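Nucleoside phosphorylase, putative (Trypanosoma brucei, PDB 3BJE) catalyses, as a homodimer, the phosphorolysis of uridine to uracil and ribose 1-phosphate. Local coordinates at residues 43-48 against 84-89; 95-100 against 295-300; 140-145 against 306-311; 244-249 against 290-295. All blocks are in the same frame, centred on the assembly; numbering follows the deposited sequence.

Contact 1 of 4, residues 43-48 against 84-89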
loop_
_atom_site.group_PDB
_atom_site.type_symbol
_atom_site.label_atom_id
_atom_site.label_comp_id
_atom_site.label_asym_id
_atom_site.label_seq_id
_atom_site.Cartn_x
_atom_site.Cartn_y
_atom_site.Cartn_z
ATOM N N ALA A 43 -8.749 17.658 13.155
ATOM C CA ALA A 43 -8.542 17.689 14.608
ATOM C C ALA A 43 -7.126 17.228 14.977
ATOM O O ALA A 43 -6.454 16.567 14.192
ATOM C CB ALA A 43 -9.578 16.805 15.311
ATOM N N ASP A 44 -6.688 17.578 16.181
ATOM C CA ASP A 44 -5.411 17.086 16.726
ATOM C C ASP A 44 -5.467 15.604 17.089
ATOM O O ASP A 44 -4.428 14.946 17.185
ATOM C CB ASP A 44 -5.021 17.857 17.990
ATOM C CG ASP A 44 -4.660 19.301 17.723
ATOM O OD1 ASP A 44 -4.434 19.677 16.564
ATOM O OD2 ASP A 44 -4.597 20.072 18.702
ATOM N N ARG A 45 -6.682 15.110 17.304
ATOM C CA ARG A 45 -6.910 13.729 17.691
ATOM C C ARG A 45 -7.544 12.983 16.519
ATOM O O ARG A 45 -8.613 13.362 16.047
ATOM C CB ARG A 45 -7.815 13.658 18.924
ATOM C CG ARG A 45 -7.137 14.079 20.214
ATOM C CD ARG A 45 -8.080 13.928 21.399
ATOM N NE ARG A 45 -7.439 14.255 22.675
ATOM C CZ ARG A 45 -7.207 15.492 23.108
ATOM N NH1 ARG A 45 -6.620 15.670 24.284
ATOM N NH2 ARG A 45 -7.546 16.551 22.381
ATOM N N ILE A 46 -6.878 11.921 16.079
ATOM C CA ILE A 46 -7.218 11.209 14.852
ATOM C C ILE A 46 -7.280 9.707 15.044
ATOM O O ILE A 46 -6.414 9.121 15.675
ATOM C CB ILE A 46 -6.144 11.504 13.754
ATOM C CG1 ILE A 46 -6.065 13.013 13.489
ATOM C CG2 ILE A 46 -6.434 10.738 12.452
ATOM C CD1 ILE A 46 -4.867 13.482 12.626
ATOM N N ILE A 47 -8.337 9.095 14.509
ATOM C CA ILE A 47 -8.399 7.652 14.376
ATOM C C ILE A 47 -8.153 7.278 12.926
ATOM O O ILE A 47 -8.801 7.827 12.051
ATOM C CB ILE A 47 -9.758 7.094 14.782
ATOM C CG1 ILE A 47 -10.039 7.409 16.237
ATOM C CG2 ILE A 47 -9.772 5.579 14.578
ATOM C CD1 ILE A 47 -11.413 6.988 16.697
ATOM N N PHE A 48 -7.207 6.363 12.693
ATOM C CA PHE A 48 -6.963 5.780 11.373
ATOM C C PHE A 48 -7.714 4.460 11.278
ATOM O O PHE A 48 -7.681 3.630 12.199
ATOM C CB PHE A 48 -5.488 5.456 11.168
ATOM C CG PHE A 48 -4.602 6.612 10.810
ATOM C CD1 PHE A 48 -5.071 7.823 10.336
ATOM C CD2 PHE A 48 -3.238 6.413 10.874
ATOM C CE1 PHE A 48 -4.174 8.824 9.990
ATOM C CE2 PHE A 48 -2.355 7.403 10.527
ATOM C CZ PHE A 48 -2.821 8.607 10.087
ATOM N N LYS A 84 -17.744 13.457 23.189
ATOM C CA LYS A 84 -17.818 14.000 24.545
ATOM C C LYS A 84 -17.263 15.418 24.580
ATOM O O LYS A 84 -16.667 15.856 25.567
ATOM C CB LYS A 84 -17.146 13.052 25.548
ATOM C CG LYS A 84 -17.898 11.736 25.667
ATOM C CD LYS A 84 -17.419 10.873 26.811
ATOM C CE LYS A 84 -18.427 9.744 27.081
ATOM N NZ LYS A 84 -17.954 8.717 28.082
ATOM N N GLY A 85 -17.502 16.136 23.492
ATOM C CA GLY A 85 -17.074 17.508 23.345
ATOM C C GLY A 85 -15.678 17.752 22.823
ATOM O O GLY A 85 -15.346 18.877 22.504
ATOM N N THR A 86 -14.858 16.711 22.710
ATOM C CA THR A 86 -13.491 16.857 22.212
ATOM C C THR A 86 -13.438 16.615 20.699
ATOM O O THR A 86 -13.987 15.625 20.217
ATOM C CB THR A 86 -12.569 15.848 22.903
ATOM O OG1 THR A 86 -12.538 16.148 24.313
ATOM C CG2 THR A 86 -11.146 15.887 22.319
ATOM N N PRO A 87 -12.794 17.521 19.942
ATOM C CA PRO A 87 -12.666 17.288 18.503
ATOM C C PRO A 87 -11.931 16.011 18.166
ATOM O O PRO A 87 -10.876 15.709 18.746
ATOM C CB PRO A 87 -11.857 18.492 18.027
ATOM C CG PRO A 87 -12.183 19.557 19.024
ATOM C CD PRO A 87 -12.203 18.814 20.322
ATOM N N VAL A 88 -12.503 15.278 17.221
ATOM C CA VAL A 88 -11.878 14.064 16.697
ATOM C C VAL A 88 -12.113 13.994 15.190
ATOM O O VAL A 88 -13.153 14.440 14.687
ATOM C CB VAL A 88 -12.422 12.789 17.380
ATOM C CG1 VAL A 88 -11.778 11.521 16.765
ATOM C CG2 VAL A 88 -12.174 12.832 18.884
ATOM N N THR A 89 -11.122 13.465 14.482
ATOM C CA THR A 89 -11.230 13.197 13.039
ATOM C C THR A 89 -10.982 11.699 12.811
ATOM O O THR A 89 -10.044 11.139 13.371
ATOM C CB THR A 89 -10.181 13.994 12.219
ATOM O OG1 THR A 89 -10.397 15.391 12.405
ATOM C CG2 THR A 89 -10.262 13.672 10.712
HETATM O O HOH W 1 -8.721 17.069 19.479
#
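R45, I47 and T89 knit two parallel strands together, with the short axes coming within 4.8 Å of each other and turned by 33°. T89 N donates to R45 O at 3.0 Å, and T89 O in turn accepts from I47 N at 2.9 Å, so T89 is gripped through both ends of its backbone. I46, its bridge partner, gives a CA-H...O contact to the same T89 O. The threonine side chain then reaches back to the segment just before strand 45-49: with OG1 beside its own backbone N (chi1 -61°), it takes a nearly straight bond from A43 N at 2.9 Å. A43 CB leans over the backbone of 87-88 and lies 3.9 Å from P87 CB.

Farther out, R45 is modelled in two conformers. In one of them its chain runs extended from CG to NE and crosses T86 at about a right angle; a water in the guanidinium plane then accepts from R45 NH2 and donates to P87 O. Both contacts of the arginine tip belong to that copy and are less certain.

Behind this shell, T80 of strand 76-83 hydrogen-bonds T89 OG1. Strand 45-49 also pairs with strand 142-151, while helix 97-112 packs on I46 through I107 and helix 329-348 lays L346 against I47 and V88. The pair thus sits between these two helices, as part of the beta core of the phosphorylase fold, away from the ligand sites.

Contact 2 of 4, residues 95-100 against 295-300. With CA (calcium ion), chain G; R1P (1-O-phosphono-alpha-D-ribofuranose), chain C.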
loop_
_atom_site.group_PDB
_atom_site.type_symbol
_atom_site.label_atom_id
_atom_site.label_comp_id
_atom_site.label_asym_id
_atom_site.label_seq_id
_atom_site.Cartn_x
_atom_site.Cartn_y
_atom_site.Cartn_z
ATOM N N MET A 95 -5.060 0.402 2.477
ATOM C CA MET A 95 -4.204 -0.652 2.999
ATOM C C MET A 95 -2.740 -0.320 2.861
ATOM O O MET A 95 -2.305 0.101 1.790
ATOM C CB MET A 95 -4.513 -1.962 2.282
ATOM C CG MET A 95 -5.949 -2.354 2.404
ATOM S SD MET A 95 -6.324 -3.975 1.737
ATOM C CE MET A 95 -6.310 -3.611 -0.014
ATOM N N GLY A 96 -1.982 -0.499 3.937
ATOM C CA GLY A 96 -0.533 -0.497 3.848
ATOM C C GLY A 96 0.256 0.679 4.400
ATOM O O GLY A 96 -0.251 1.783 4.569
ATOM N N VAL A 97 1.519 0.390 4.705
ATOM C CA VAL A 97 2.446 1.376 5.249
ATOM C C VAL A 97 2.791 2.485 4.256
ATOM O O VAL A 97 3.128 3.600 4.642
ATOM C CB VAL A 97 3.761 0.721 5.761
ATOM C CG1 VAL A 97 3.502 -0.076 7.064
ATOM C CG2 VAL A 97 4.432 -0.129 4.669
ATOM N N ASP A 98 2.684 2.160 2.973
ATOM C CA ASP A 98 2.862 3.146 1.925
ATOM C C ASP A 98 1.745 4.178 1.974
ATOM O O ASP A 98 1.992 5.382 1.860
ATOM C CB ASP A 98 2.936 2.466 0.555
ATOM C CG ASP A 98 1.706 1.667 0.203
ATOM O OD1 ASP A 98 1.079 1.024 1.068
ATOM O OD2 ASP A 98 1.377 1.608 -0.980
ATOM N N ASN A 99 0.519 3.703 2.181
ATOM C CA ASN A 99 -0.648 4.588 2.367
ATOM C C ASN A 99 -0.494 5.445 3.620
ATOM O O ASN A 99 -0.860 6.631 3.651
ATOM C CB ASN A 99 -1.930 3.771 2.433
ATOM C CG ASN A 99 -2.314 3.172 1.085
ATOM O OD1 ASN A 99 -1.498 2.521 0.402
ATOM N ND2 ASN A 99 -3.568 3.397 0.692
ATOM N N ILE A 100 0.047 4.831 4.675
ATOM C CA ILE A 100 0.342 5.555 5.909
ATOM C C ILE A 100 1.341 6.686 5.649
ATOM O O ILE A 100 1.168 7.813 6.132
ATOM C CB ILE A 100 0.860 4.591 7.038
ATOM C CG1 ILE A 100 -0.217 3.581 7.489
ATOM C CG2 ILE A 100 1.375 5.411 8.227
ATOM C CD1 ILE A 100 -1.556 4.183 7.899
ATOM N N THR A 295 0.920 -0.733 11.046
ATOM C CA THR A 295 1.285 -0.205 12.357
ATOM C C THR A 295 2.742 0.231 12.472
ATOM O O THR A 295 3.029 1.251 13.082
ATOM C CB THR A 295 0.887 -1.217 13.463
ATOM O OG1 THR A 295 -0.535 -1.271 13.520
ATOM C CG2 THR A 295 1.410 -0.797 14.835
ATOM N N SER A 296 3.671 -0.542 11.909
ATOM C CA SER A 296 5.087 -0.208 12.006
ATOM C C SER A 296 5.356 1.231 11.554
ATOM O O SER A 296 6.008 1.992 12.280
ATOM C CB SER A 296 5.922 -1.159 11.149
ATOM O OG SER A 296 5.479 -1.135 9.802
ATOM N N ALA A 297 4.847 1.618 10.376
ATOM C CA ALA A 297 5.095 2.971 9.825
ATOM C C ALA A 297 4.328 4.043 10.605
ATOM O O ALA A 297 4.796 5.169 10.770
ATOM C CB ALA A 297 4.723 3.053 8.334
ATOM N N ILE A 298 3.129 3.725 11.061
ATOM C CA ILE A 298 2.409 4.668 11.908
ATOM C C ILE A 298 3.252 5.015 13.103
ATOM O O ILE A 298 3.397 6.182 13.462
ATOM C CB ILE A 298 1.076 4.071 12.405
ATOM C CG1 ILE A 298 0.094 3.983 11.256
ATOM C CG2 ILE A 298 0.479 4.897 13.555
ATOM C CD1 ILE A 298 -1.159 3.172 11.607
ATOM N N CYS A 299 3.761 3.988 13.789
ATOM C CA CYS A 299 4.575 4.216 14.974
ATOM C C CYS A 299 5.881 4.965 14.659
ATOM O O CYS A 299 6.265 5.916 15.346
ATOM C CB CYS A 299 4.870 2.892 15.666
ATOM S SG CYS A 299 3.405 2.178 16.459
ATOM N N TYR A 300 6.588 4.495 13.647
ATOM C CA TYR A 300 7.894 5.064 13.312
ATOM C C TYR A 300 7.817 6.506 12.830
ATOM O O TYR A 300 8.553 7.378 13.309
ATOM C CB TYR A 300 8.596 4.206 12.259
ATOM C CG TYR A 300 10.009 4.670 11.984
ATOM C CD1 TYR A 300 11.095 4.137 12.665
ATOM C CD2 TYR A 300 10.255 5.671 11.055
ATOM C CE1 TYR A 300 12.385 4.595 12.423
ATOM C CE2 TYR A 300 11.539 6.132 10.794
ATOM C CZ TYR A 300 12.603 5.597 11.495
ATOM O OH TYR A 300 13.881 6.040 11.260
HETATM CA CA CA G . -0.879 0.228 -0.127
HETATM C C5 R1P C . -6.061 -6.259 4.946
HETATM O O5 R1P C . -7.261 -7.041 4.840
HETATM C C4 R1P C . -6.328 -4.970 5.699
HETATM O O4 R1P C . -7.003 -5.216 6.945
HETATM C C1 R1P C . -6.228 -4.730 8.046
HETATM C C2 R1P C . -4.794 -4.705 7.490
HETATM O O2 R1P C . -3.820 -3.933 8.231
HETATM C C3 R1P C . -5.043 -4.240 6.053
HETATM O O3 R1P C . -5.280 -2.825 5.964
HETATM O O1 R1P C . -6.705 -3.451 8.582
HETATM P P R1P C . -8.050 -2.634 8.210
HETATM O O1P R1P C . -7.750 -2.293 6.743
HETATM O O2P R1P C . -8.015 -1.433 9.139
HETATM O O3P R1P C . -9.243 -3.525 8.347
#
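No flat group lies between V97, I100 and their partners A297 and I298; the flat groups, the D98 carboxylate and the N99 carboxamide, are turned to a calcium ion instead. D98 chelates unevenly, OD1 at 2.4 Å from the calcium and OD2 at 2.8 Å. N99 contributes OD1, while its ND2 is bonded to T93 O and E75, which fixes which way round the amide sits. M95 adds its backbone O at 2.4 Å from the calcium.

The helix-to-helix contact itself is aliphatic. V97 CG1 meets A297 CB at 3.6 Å and also brushes S296 OG, a hydroxyl bonded to D171. One turn on, I100 has CG2 anti to the backbone N (chi1 of CG1 -65°), which sends that methyl to I298 CG1 at 3.6 Å; its CD1 comes alongside the same carbon. G96 is the N-cap of helix 97-112, its O accepting from I100 N.

M95 also faces the sugar, its CG 3.7 Å from R1P O3. The second subunit brings its own M95, D98 and N99 to the same calcium. The arrangement is a shared metal site at the dimer interface, built on a helix start that also borders the ribose phosphate pocket.

Contact 3 of 4, residues 140-145 against 306-311. With R1P (1-O-phosphono-alpha-D-ribofuranose), chain C.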
loop_
_atom_site.group_PDB
_atom_site.type_symbol
_atom_site.label_atom_id
_atom_site.label_comp_id
_atom_site.label_asym_id
_atom_site.label_seq_id
_atom_site.Cartn_x
_atom_site.Cartn_y
_atom_site.Cartn_z
ATOM N N THR A 140 0.721 17.422 20.993
ATOM C CA THR A 140 -0.724 17.633 20.922
ATOM C C THR A 140 -1.396 16.675 19.938
ATOM O O THR A 140 -2.601 16.447 20.022
ATOM C CB THR A 140 -1.084 19.098 20.550
ATOM O OG1 THR A 140 -0.633 19.409 19.221
ATOM C CG2 THR A 140 -0.474 20.073 21.568
ATOM N N MET A 141 -0.627 16.113 19.006
ATOM C CA MET A 141 -1.176 15.175 18.048
ATOM C C MET A 141 -1.266 13.793 18.669
ATOM O O MET A 141 -0.272 13.265 19.173
ATOM C CB MET A 141 -0.296 15.127 16.799
ATOM C CG MET A 141 -0.176 16.472 16.071
ATOM S SD MET A 141 -1.779 17.100 15.490
ATOM C CE MET A 141 -2.360 15.714 14.493
ATOM N N LYS A 142 -2.464 13.221 18.613
ATOM C CA LYS A 142 -2.736 11.874 19.108
ATOM C C LYS A 142 -3.379 11.092 17.954
ATOM O O LYS A 142 -4.434 11.474 17.465
ATOM C CB LYS A 142 -3.723 11.904 20.274
ATOM C CG LYS A 142 -3.589 13.053 21.258
ATOM C CD LYS A 142 -2.360 12.964 22.087
ATOM C CE LYS A 142 -2.393 14.039 23.181
ATOM N NZ LYS A 142 -1.216 13.924 24.074
ATOM N N ILE A 143 -2.742 10.002 17.533
ATOM C CA ILE A 143 -3.189 9.233 16.377
ATOM C C ILE A 143 -3.293 7.758 16.753
ATOM O O ILE A 143 -2.306 7.158 17.176
ATOM C CB ILE A 143 -2.205 9.396 15.202
ATOM C CG1 ILE A 143 -2.016 10.889 14.899
ATOM C CG2 ILE A 143 -2.673 8.608 13.949
ATOM C CD1 ILE A 143 -0.992 11.198 13.809
ATOM N N ILE A 144 -4.483 7.178 16.629
ATOM C CA ILE A 144 -4.678 5.770 16.936
ATOM C C ILE A 144 -5.303 5.031 15.769
ATOM O O ILE A 144 -6.354 5.395 15.284
ATOM C CB ILE A 144 -5.550 5.564 18.197
ATOM C CG1 ILE A 144 -4.970 6.364 19.373
ATOM C CG2 ILE A 144 -5.653 4.038 18.569
ATOM C CD1 ILE A 144 -5.820 6.314 20.630
ATOM N N ARG A 145 -4.636 3.968 15.348
ATOM C CA ARG A 145 -5.192 3.054 14.363
ATOM C C ARG A 145 -6.137 2.086 15.044
ATOM O O ARG A 145 -5.786 1.502 16.056
ATOM C CB ARG A 145 -4.070 2.286 13.674
ATOM C CG ARG A 145 -4.539 1.056 12.922
ATOM C CD ARG A 145 -3.475 0.537 11.980
ATOM N NE ARG A 145 -3.706 -0.870 11.619
ATOM C CZ ARG A 145 -4.741 -1.312 10.902
ATOM N NH1 ARG A 145 -4.847 -2.609 10.668
ATOM N NH2 ARG A 145 -5.674 -0.478 10.413
ATOM N N GLY A 306 7.345 13.480 16.428
ATOM C CA GLY A 306 6.966 13.822 17.785
ATOM C C GLY A 306 5.482 13.746 18.094
ATOM O O GLY A 306 5.044 14.241 19.136
ATOM N N TYR A 307 4.708 13.114 17.223
ATOM C CA TYR A 307 3.287 12.918 17.451
ATOM C C TYR A 307 3.093 11.618 18.224
ATOM O O TYR A 307 3.830 10.651 17.997
ATOM C CB TYR A 307 2.530 12.806 16.129
ATOM C CG TYR A 307 2.609 13.996 15.178
ATOM C CD1 TYR A 307 3.174 15.210 15.561
ATOM C CD2 TYR A 307 2.071 13.914 13.900
ATOM C CE1 TYR A 307 3.216 16.295 14.689
ATOM C CE2 TYR A 307 2.124 14.999 13.003
ATOM C CZ TYR A 307 2.701 16.184 13.402
ATOM O OH TYR A 307 2.751 17.270 12.537
ATOM N N GLN A 308 2.115 11.582 19.123
ATOM C CA GLN A 308 1.829 10.389 19.913
ATOM C C GLN A 308 0.948 9.470 19.094
ATOM O O GLN A 308 -0.134 9.881 18.664
ATOM C CB GLN A 308 1.111 10.757 21.199
ATOM C CG GLN A 308 1.847 11.800 22.023
ATOM C CD GLN A 308 1.336 11.870 23.455
ATOM O OE1 GLN A 308 0.278 11.325 23.779
ATOM N NE2 GLN A 308 2.110 12.513 24.319
ATOM N N ALA A 309 1.398 8.237 18.870
ATOM C CA ALA A 309 0.648 7.306 18.046
ATOM C C ALA A 309 0.636 5.907 18.640
ATOM O O ALA A 309 1.506 5.532 19.430
ATOM C CB ALA A 309 1.193 7.278 16.618
ATOM N N GLY A 310 -0.363 5.137 18.221
ATOM C CA GLY A 310 -0.428 3.717 18.525
ATOM C C GLY A 310 -1.492 3.020 17.701
ATOM O O GLY A 310 -2.010 3.561 16.736
ATOM N N ALA A 311 -1.838 1.806 18.097
ATOM C CA ALA A 311 -2.724 0.985 17.280
ATOM C C ALA A 311 -3.366 -0.095 18.128
ATOM O O ALA A 311 -2.784 -0.567 19.115
ATOM C CB ALA A 311 -1.924 0.336 16.126
HETATM C C5 R1P C . -6.061 -6.259 4.946
HETATM O O5 R1P C . -7.261 -7.041 4.840
HETATM C C4 R1P C . -6.328 -4.970 5.699
HETATM O O4 R1P C . -7.003 -5.216 6.945
HETATM C C1 R1P C . -6.228 -4.730 8.046
HETATM C C2 R1P C . -4.794 -4.705 7.490
HETATM O O2 R1P C . -3.820 -3.933 8.231
HETATM C C3 R1P C . -5.043 -4.240 6.053
HETATM O O3 R1P C . -5.280 -2.825 5.964
HETATM O O1 R1P C . -6.705 -3.451 8.582
HETATM P P R1P C . -8.050 -2.634 8.210
HETATM O O1P R1P C . -7.750 -2.293 6.743
HETATM O O2P R1P C . -8.015 -1.433 9.139
HETATM O O3P R1P C . -9.243 -3.525 8.347
#
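R145 and A311 meet CB to CB at 3.8 Å, and from there the arginine can be followed out to the ligand. Its CG lies anti to the backbone N (chi1 164°), still near A311 CB, and the chain stays extended as far as NE, which forms a salt bridge with E292 OE1. At the tip NH1 donates to R1P O1 at 2.9 Å and NH2 to R1P O2P at 2.8 Å, the latter almost straight at 170°. R1P O1 lies in the plane of the guanidinium, at its edge. E292 and the two ligand bonds fix the rotation of the group; E294 OE1 is a less certain partner of NH1.

Behind R145 the strands run parallel, hydrogen-bonded alternately: Q308 N to M141 O, I143 N to Q308 O, G310 N to I143 O and R145 N to G310 O. Neighbouring strands of the phosphorylase core thus carry a pocket residue to the phosphate end of the ligand.

At the far end M141 lies over one face of Y307. Its CG is 3.6 Å from the ring centroid, a CH-pi contact, and the bent chain carries SD to 5.0 Å from the centroid, above the same face, a more distant Met-aromatic contact. K142 NZ makes only a weak bond to Q308 OE1; S139 O and N214 are their stronger partners.

Strand 45-49 flanks 142-151 on its other edge. Helix 213-228 covers I144 and Q308, and helix 295-305 covers R145, A309 and A311.

Contact 4 of 4, residues 244-249 against 290-295. With R1P (1-O-phosphono-alpha-D-ribofuranose), chain C; URA (uracil), chain D.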
loop_
_atom_site.group_PDB
_atom_site.type_symbol
_atom_site.label_atom_id
_atom_site.label_comp_id
_atom_site.label_asym_id
_atom_site.label_seq_id
_atom_site.Cartn_x
_atom_site.Cartn_y
_atom_site.Cartn_z
ATOM N N THR A 244 3.488 -5.956 17.454
ATOM C CA THR A 244 2.782 -6.069 16.188
ATOM C C THR A 244 3.794 -6.176 15.044
ATOM O O THR A 244 4.688 -5.323 14.914
ATOM C CB THR A 244 1.876 -4.834 15.957
ATOM O OG1 THR A 244 0.960 -4.722 17.060
ATOM C CG2 THR A 244 1.119 -4.942 14.602
ATOM N N ALA A 245 3.674 -7.212 14.211
ATOM C CA ALA A 245 4.506 -7.348 13.013
ATOM C C ALA A 245 3.743 -6.832 11.807
ATOM O O ALA A 245 2.638 -7.289 11.525
ATOM C CB ALA A 245 4.901 -8.815 12.811
ATOM N N THR A 246 4.326 -5.872 11.106
ATOM C CA THR A 246 3.694 -5.264 9.958
ATOM C C THR A 246 4.340 -5.712 8.639
ATOM O O THR A 246 5.555 -5.676 8.472
ATOM C CB THR A 246 3.750 -3.731 10.050
ATOM O OG1 THR A 246 3.078 -3.301 11.240
ATOM C CG2 THR A 246 3.121 -3.029 8.804
ATOM N N ALA A 247 3.465 -6.079 7.703
ATOM C CA ALA A 247 3.835 -6.701 6.448
ATOM C C ALA A 247 3.595 -5.780 5.264
ATOM O O ALA A 247 2.744 -4.871 5.313
ATOM C CB ALA A 247 2.995 -7.968 6.246
ATOM N N SER A 248 4.332 -6.040 4.172
ATOM C CA SER A 248 4.210 -5.295 2.899
ATOM C C SER A 248 3.324 -6.021 1.870
ATOM O O SER A 248 3.482 -5.892 0.660
ATOM C CB SER A 248 5.588 -4.996 2.337
ATOM O OG SER A 248 6.382 -6.169 2.210
ATOM N N GLY A 249 2.374 -6.790 2.422
ATOM C CA GLY A 249 1.389 -7.565 1.656
ATOM C C GLY A 249 0.547 -8.371 2.618
ATOM O O GLY A 249 0.668 -8.226 3.829
ATOM N N ASN A 290 0.171 -9.826 17.074
ATOM C CA ASN A 290 -0.605 -9.670 15.865
ATOM C C ASN A 290 0.234 -9.328 14.657
ATOM O O ASN A 290 1.370 -8.898 14.790
ATOM C CB ASN A 290 -1.777 -8.680 16.041
ATOM C CG ASN A 290 -1.337 -7.256 16.374
ATOM O OD1 ASN A 290 -0.396 -7.027 17.132
ATOM N ND2 ASN A 290 -2.064 -6.285 15.822
ATOM N N ILE A 291 -0.362 -9.546 13.488
ATOM C CA ILE A 291 0.244 -9.237 12.190
ATOM C C ILE A 291 -0.781 -8.460 11.369
ATOM O O ILE A 291 -1.946 -8.874 11.280
ATOM C CB ILE A 291 0.601 -10.514 11.394
ATOM C CG1 ILE A 291 1.559 -11.401 12.191
ATOM C CG2 ILE A 291 1.173 -10.158 10.004
ATOM C CD1 ILE A 291 1.638 -12.849 11.667
ATOM N N GLU A 292 -0.357 -7.356 10.773
ATOM C CA GLU A 292 -1.227 -6.537 9.930
ATOM C C GLU A 292 -0.358 -5.703 8.961
ATOM O O GLU A 292 0.826 -6.053 8.717
ATOM C CB GLU A 292 -2.206 -5.696 10.775
ATOM C CG GLU A 292 -1.593 -4.938 11.963
ATOM C CD GLU A 292 -0.732 -3.793 11.498
ATOM O OE1 GLU A 292 -1.304 -2.705 11.262
ATOM O OE2 GLU A 292 0.495 -4.010 11.355
ATOM N N MET A 293 -0.898 -4.622 8.401
ATOM C CA MET A 293 -0.217 -3.951 7.279
ATOM C C MET A 293 0.109 -2.455 7.430
ATOM O O MET A 293 0.605 -1.858 6.482
ATOM C CB MET A 293 -1.031 -4.163 5.997
ATOM C CG MET A 293 -1.115 -5.627 5.585
ATOM S SD MET A 293 -2.085 -5.958 4.104
ATOM C CE MET A 293 -1.104 -5.063 2.851
ATOM N N GLU A 294 -0.142 -1.853 8.600
ATOM C CA GLU A 294 0.059 -0.399 8.781
ATOM C C GLU A 294 0.865 0.071 9.992
ATOM O O GLU A 294 1.426 1.164 9.966
ATOM C CB GLU A 294 -1.312 0.302 8.819
ATOM C CG GLU A 294 -2.063 0.261 7.481
ATOM C CD GLU A 294 -3.057 -0.892 7.354
ATOM O OE1 GLU A 294 -3.645 -1.311 8.361
ATOM O OE2 GLU A 294 -3.282 -1.401 6.213
ATOM N N THR A 295 0.920 -0.733 11.046
ATOM C CA THR A 295 1.285 -0.205 12.357
ATOM C C THR A 295 2.742 0.231 12.472
ATOM O O THR A 295 3.029 1.251 13.082
ATOM C CB THR A 295 0.887 -1.217 13.463
ATOM O OG1 THR A 295 -0.535 -1.271 13.520
ATOM C CG2 THR A 295 1.410 -0.797 14.835
HETATM C C5 R1P C . -6.061 -6.259 4.946
HETATM O O5 R1P C . -7.261 -7.041 4.840
HETATM C C4 R1P C . -6.328 -4.970 5.699
HETATM O O4 R1P C . -7.003 -5.216 6.945
HETATM C C1 R1P C . -6.228 -4.730 8.046
HETATM C C2 R1P C . -4.794 -4.705 7.490
HETATM O O2 R1P C . -3.820 -3.933 8.231
HETATM C C3 R1P C . -5.043 -4.240 6.053
HETATM O O3 R1P C . -5.280 -2.825 5.964
HETATM O O1 R1P C . -6.705 -3.451 8.582
HETATM P P R1P C . -8.050 -2.634 8.210
HETATM O O1P R1P C . -7.750 -2.293 6.743
HETATM O O2P R1P C . -8.015 -1.433 9.139
HETATM O O3P R1P C . -9.243 -3.525 8.347
HETATM N N1 URA D . -5.334 -8.230 8.293
HETATM C C2 URA D . -4.080 -8.622 7.977
HETATM O O2 URA D . -3.232 -7.809 7.490
HETATM N N3 URA D . -3.722 -9.884 8.155
HETATM C C4 URA D . -4.585 -10.795 8.643
HETATM O O4 URA D . -4.188 -11.963 8.793
HETATM C C5 URA D . -5.876 -10.419 8.959
HETATM C C6 URA D . -6.233 -9.097 8.769
#
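T244 and T246 pack tightly against N290 and E292, hydroxyl to side-chain oxygen. T244 OG1 donates to N290 OD1 at 2.7 Å, from 19° out of the amide plane, and T246 OG1 donates to E292 OE2, also at 2.7 Å, nearly along the C-O direction. E292 folds back on itself to get there, bent at chi2 (71°). Its other oxygen, OE1, takes E294 N at 3.0 Å and T295 OG1 at 2.8 Å from opposite faces of the carboxylate, so E292 is held at both oxygens where the chain turns into helix 295-305.

Underneath are parallel strand ends, bonded A245 N to N290 O, E292 N to A245 O and A247 N to E292 O. Their tips line the nucleoside pocket, with E292, M293 and E294 around the ribose as in relatives of this phosphorylase superfamily.

Toward that pocket the two segments touch more loosely. M293 SD passes G249 O at 3.6 Å, a van der Waals contact, and M293 CG lies equally near uracil O2. G249 O is hydrogen-bonded to Q254, while M293 N donates to R1P O2 at 3.0 Å. E294 OE2 faces R1P O3 so closely that the exact length of that bond is doubtful. Beyond, S248 hydrogen-bonds N172 and T173 of the second subunit.

Contacts 1 and 3 lie side by side, centres 11 Å apart, because strands 45-49 and 142-151 are neighbours; I46 N and F48 N probably bond to K142 O and I144 O. Contact 1 closes early in the chain, whereas contact 4 is nested inside the loops closed by contacts 2 and 3. Strand 284-292, helix 295-305 and strand 308-318 follow one another, carrying the second segments of contacts 4, 2 and 3. Contacts 2 and 4, centres 8 Å apart, share T295 and both touch the second subunit. Contacts 2, 3 and 4 all reach the ribose phosphate, so distant parts of the chain build one pocket at the dimer interface, completed by H34 and R74 of the second subunit.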